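Local coordinates for FAD:protein FMN transferase (Pseudomonas stutzeri ATCC 14405 = CCUG 16156, PDB 5MGY) that probably transfers FMN from FAD to a threonine of a target protein, releasing AMP, with magnesium or manganese as cofactor, at residues L102-N107 with A131-Q136. Numbering follows the deposited sequence.
Sequences LEPLLN and ALTGQQ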
loop_
_atom_site.group_PDB
_atom_site.type_symbol
_atom_site.label_atom_id
_atom_site.label_comp_id
_atom_site.label_asym_id
_atom_site.label_seq_id
_atom_site.Cartn_x
_atom_site.Cartn_y
_atom_site.Cartn_z
ATOM N N LEU A 102 -1.346 8.672 11.770
ATOM C CA LEU A 102 -0.078 9.393 11.901
ATOM C C LEU A 102 -0.085 10.780 11.302
ATOM O O LEU A 102 0.930 11.473 11.369
ATOM C CB LEU A 102 1.053 8.564 11.283
ATOM C CG LEU A 102 1.687 7.478 12.162
ATOM C CD1 LEU A 102 0.808 6.940 13.285
ATOM C CD2 LEU A 102 2.108 6.341 11.246
ATOM N N GLU A 103 -1.207 11.213 10.746
ATOM C CA GLU A 103 -1.191 12.477 10.004
ATOM C C GLU A 103 -0.613 13.675 10.775
ATOM O O GLU A 103 0.084 14.475 10.172
ATOM C CB GLU A 103 -2.586 12.796 9.419
ATOM C CG GLU A 103 -2.701 14.081 8.597
ATOM C CD GLU A 103 -2.722 13.943 7.071
ATOM O OE1 GLU A 103 -2.086 13.068 6.417
ATOM O OE2 GLU A 103 -3.369 14.833 6.501
ATOM N N PRO A 104 -0.878 13.780 12.094
ATOM C CA PRO A 104 -0.258 14.849 12.868
ATOM C C PRO A 104 1.234 14.713 13.002
ATOM O O PRO A 104 1.905 15.731 13.077
ATOM C CB PRO A 104 -0.916 14.730 14.235
ATOM C CG PRO A 104 -2.211 14.004 13.973
ATOM C CD PRO A 104 -1.833 13.010 12.913
ATOM N N LEU A 105 1.776 13.504 13.029
ATOM C CA LEU A 105 3.226 13.387 13.090
ATOM C C LEU A 105 3.786 13.601 11.699
ATOM O O LEU A 105 4.883 14.142 11.547
ATOM C CB LEU A 105 3.665 12.041 13.637
ATOM C CG LEU A 105 3.331 11.765 15.082
ATOM C CD1 LEU A 105 3.440 10.271 15.335
ATOM C CD2 LEU A 105 4.273 12.523 15.971
ATOM N N LEU A 106 3.047 13.192 10.679
ATOM C CA LEU A 106 3.482 13.482 9.301
ATOM C C LEU A 106 3.541 15.009 9.050
ATOM O O LEU A 106 4.588 15.524 8.658
ATOM C CB LEU A 106 2.596 12.787 8.217
ATOM C CG LEU A 106 2.558 11.258 8.044
ATOM C CD1 LEU A 106 1.460 10.857 7.037
ATOM C CD2 LEU A 106 3.935 10.702 7.674
ATOM N N ASN A 107 2.443 15.733 9.290
ATOM C CA ASN A 107 2.446 17.201 9.160
ATOM C C ASN A 107 3.458 17.888 10.057
ATOM O O ASN A 107 3.981 18.911 9.683
ATOM C CB ASN A 107 1.055 17.780 9.377
ATOM C CG ASN A 107 0.108 17.478 8.205
ATOM O OD1 ASN A 107 0.530 17.301 7.063
ATOM N ND2 ASN A 107 -1.183 17.419 8.485
ATOM N N ALA A 131 -0.035 12.549 21.337
ATOM C CA ALA A 131 -1.317 12.502 22.092
ATOM C C ALA A 131 -2.565 12.646 21.206
ATOM O O ALA A 131 -3.606 12.218 21.624
ATOM C CB ALA A 131 -1.336 13.517 23.209
ATOM N N LEU A 132 -2.427 13.203 19.990
ATOM C CA LEU A 132 -3.482 13.176 18.956
ATOM C C LEU A 132 -3.493 11.942 18.038
ATOM O O LEU A 132 -4.234 11.931 17.030
ATOM C CB LEU A 132 -3.408 14.427 18.059
ATOM C CG LEU A 132 -3.250 15.791 18.761
ATOM C CD1 LEU A 132 -3.113 16.988 17.795
ATOM C CD2 LEU A 132 -4.396 15.886 19.788
ATOM N N THR A 133 -2.676 10.937 18.372
ATOM C CA THR A 133 -2.575 9.739 17.554
ATOM C C THR A 133 -3.092 8.588 18.357
ATOM O O THR A 133 -3.411 8.755 19.536
ATOM C CB THR A 133 -1.140 9.447 17.071
ATOM O OG1 THR A 133 -0.318 9.129 18.187
ATOM C CG2 THR A 133 -0.519 10.616 16.356
ATOM N N GLY A 134 -3.235 7.450 17.670
ATOM C CA GLY A 134 -3.618 6.170 18.279
ATOM C C GLY A 134 -4.875 5.477 17.778
ATOM O O GLY A 134 -5.954 5.788 18.240
ATOM N N GLN A 135 -4.711 4.487 16.906
ATOM C CA GLN A 135 -5.785 3.576 16.393
ATOM C C GLN A 135 -6.808 3.143 17.410
ATOM O O GLN A 135 -7.971 2.986 17.099
ATOM C CB GLN A 135 -5.113 2.309 15.799
ATOM C CG GLN A 135 -5.992 1.377 14.964
ATOM C CD GLN A 135 -5.883 1.631 13.435
ATOM O OE1 GLN A 135 -4.760 1.682 12.860
ATOM N NE2 GLN A 135 -7.076 1.778 12.756
ATOM N N GLN A 136 -6.378 2.917 18.632
ATOM C CA GLN A 136 -7.315 2.506 19.704
ATOM C C GLN A 136 -8.392 3.528 19.980
ATOM O O GLN A 136 -9.458 3.170 20.527
ATOM C CB GLN A 136 -6.592 2.189 21.033
ATOM C CG GLN A 136 -5.975 3.334 21.816
ATOM C CD GLN A 136 -4.604 3.767 21.334
ATOM O OE1 GLN A 136 -4.147 3.402 20.250
ATOM N NE2 GLN A 136 -3.931 4.578 22.149
#
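The first turn of the short helix 103-108 packs against the loop that leaves helix 123-131 in this ApbE-family fold, away from the magnesium site, with P104 and L105 on the helix meeting L132 and T133 on the loop. No hydrogen bond passes between the two segments; they meet by van der Waals contact, burying 173 Å² in all. P104 sits in the first turn of its helix, where its missing N-H costs no helical hydrogen bond; the turn is closed instead by L106 N bonding to L102 O at 2.8 Å. P104 projects toward the loop, and its CG approaches L132 CB at 4.3 Å. The same CG lies 4.2 Å from the carbonyl O of L132, so this one ring carbon lies near both the base of the leucine side chain and its backbone. T133 has the largest area buried by the other segment, 63 Å². Its methyl CG2, anti to the carbonyl carbon, is the branch that meets the helix, with P104 CD at 4.4 Å. A chi1 of 66° sets the hydroxyl OG1 between the backbone N and the carbonyl carbon, from where it hydrogen-bonds to the carbonyl O of R130. The hydroxyl is thus engaged within its own part of the chain, while the methyl meets helix 103-108. L105 is buried and also touches A129 and R130, which extends the apolar contact onto helix 123-131 itself. Just beyond T133, a hydrogen bond from G134 N to T101 OG1 ties the loop to the residues preceding helix 103-108. The side chains of L105 and T133 cross at about a right angle, with L105 CD1 4.1 Å from T133 CG2.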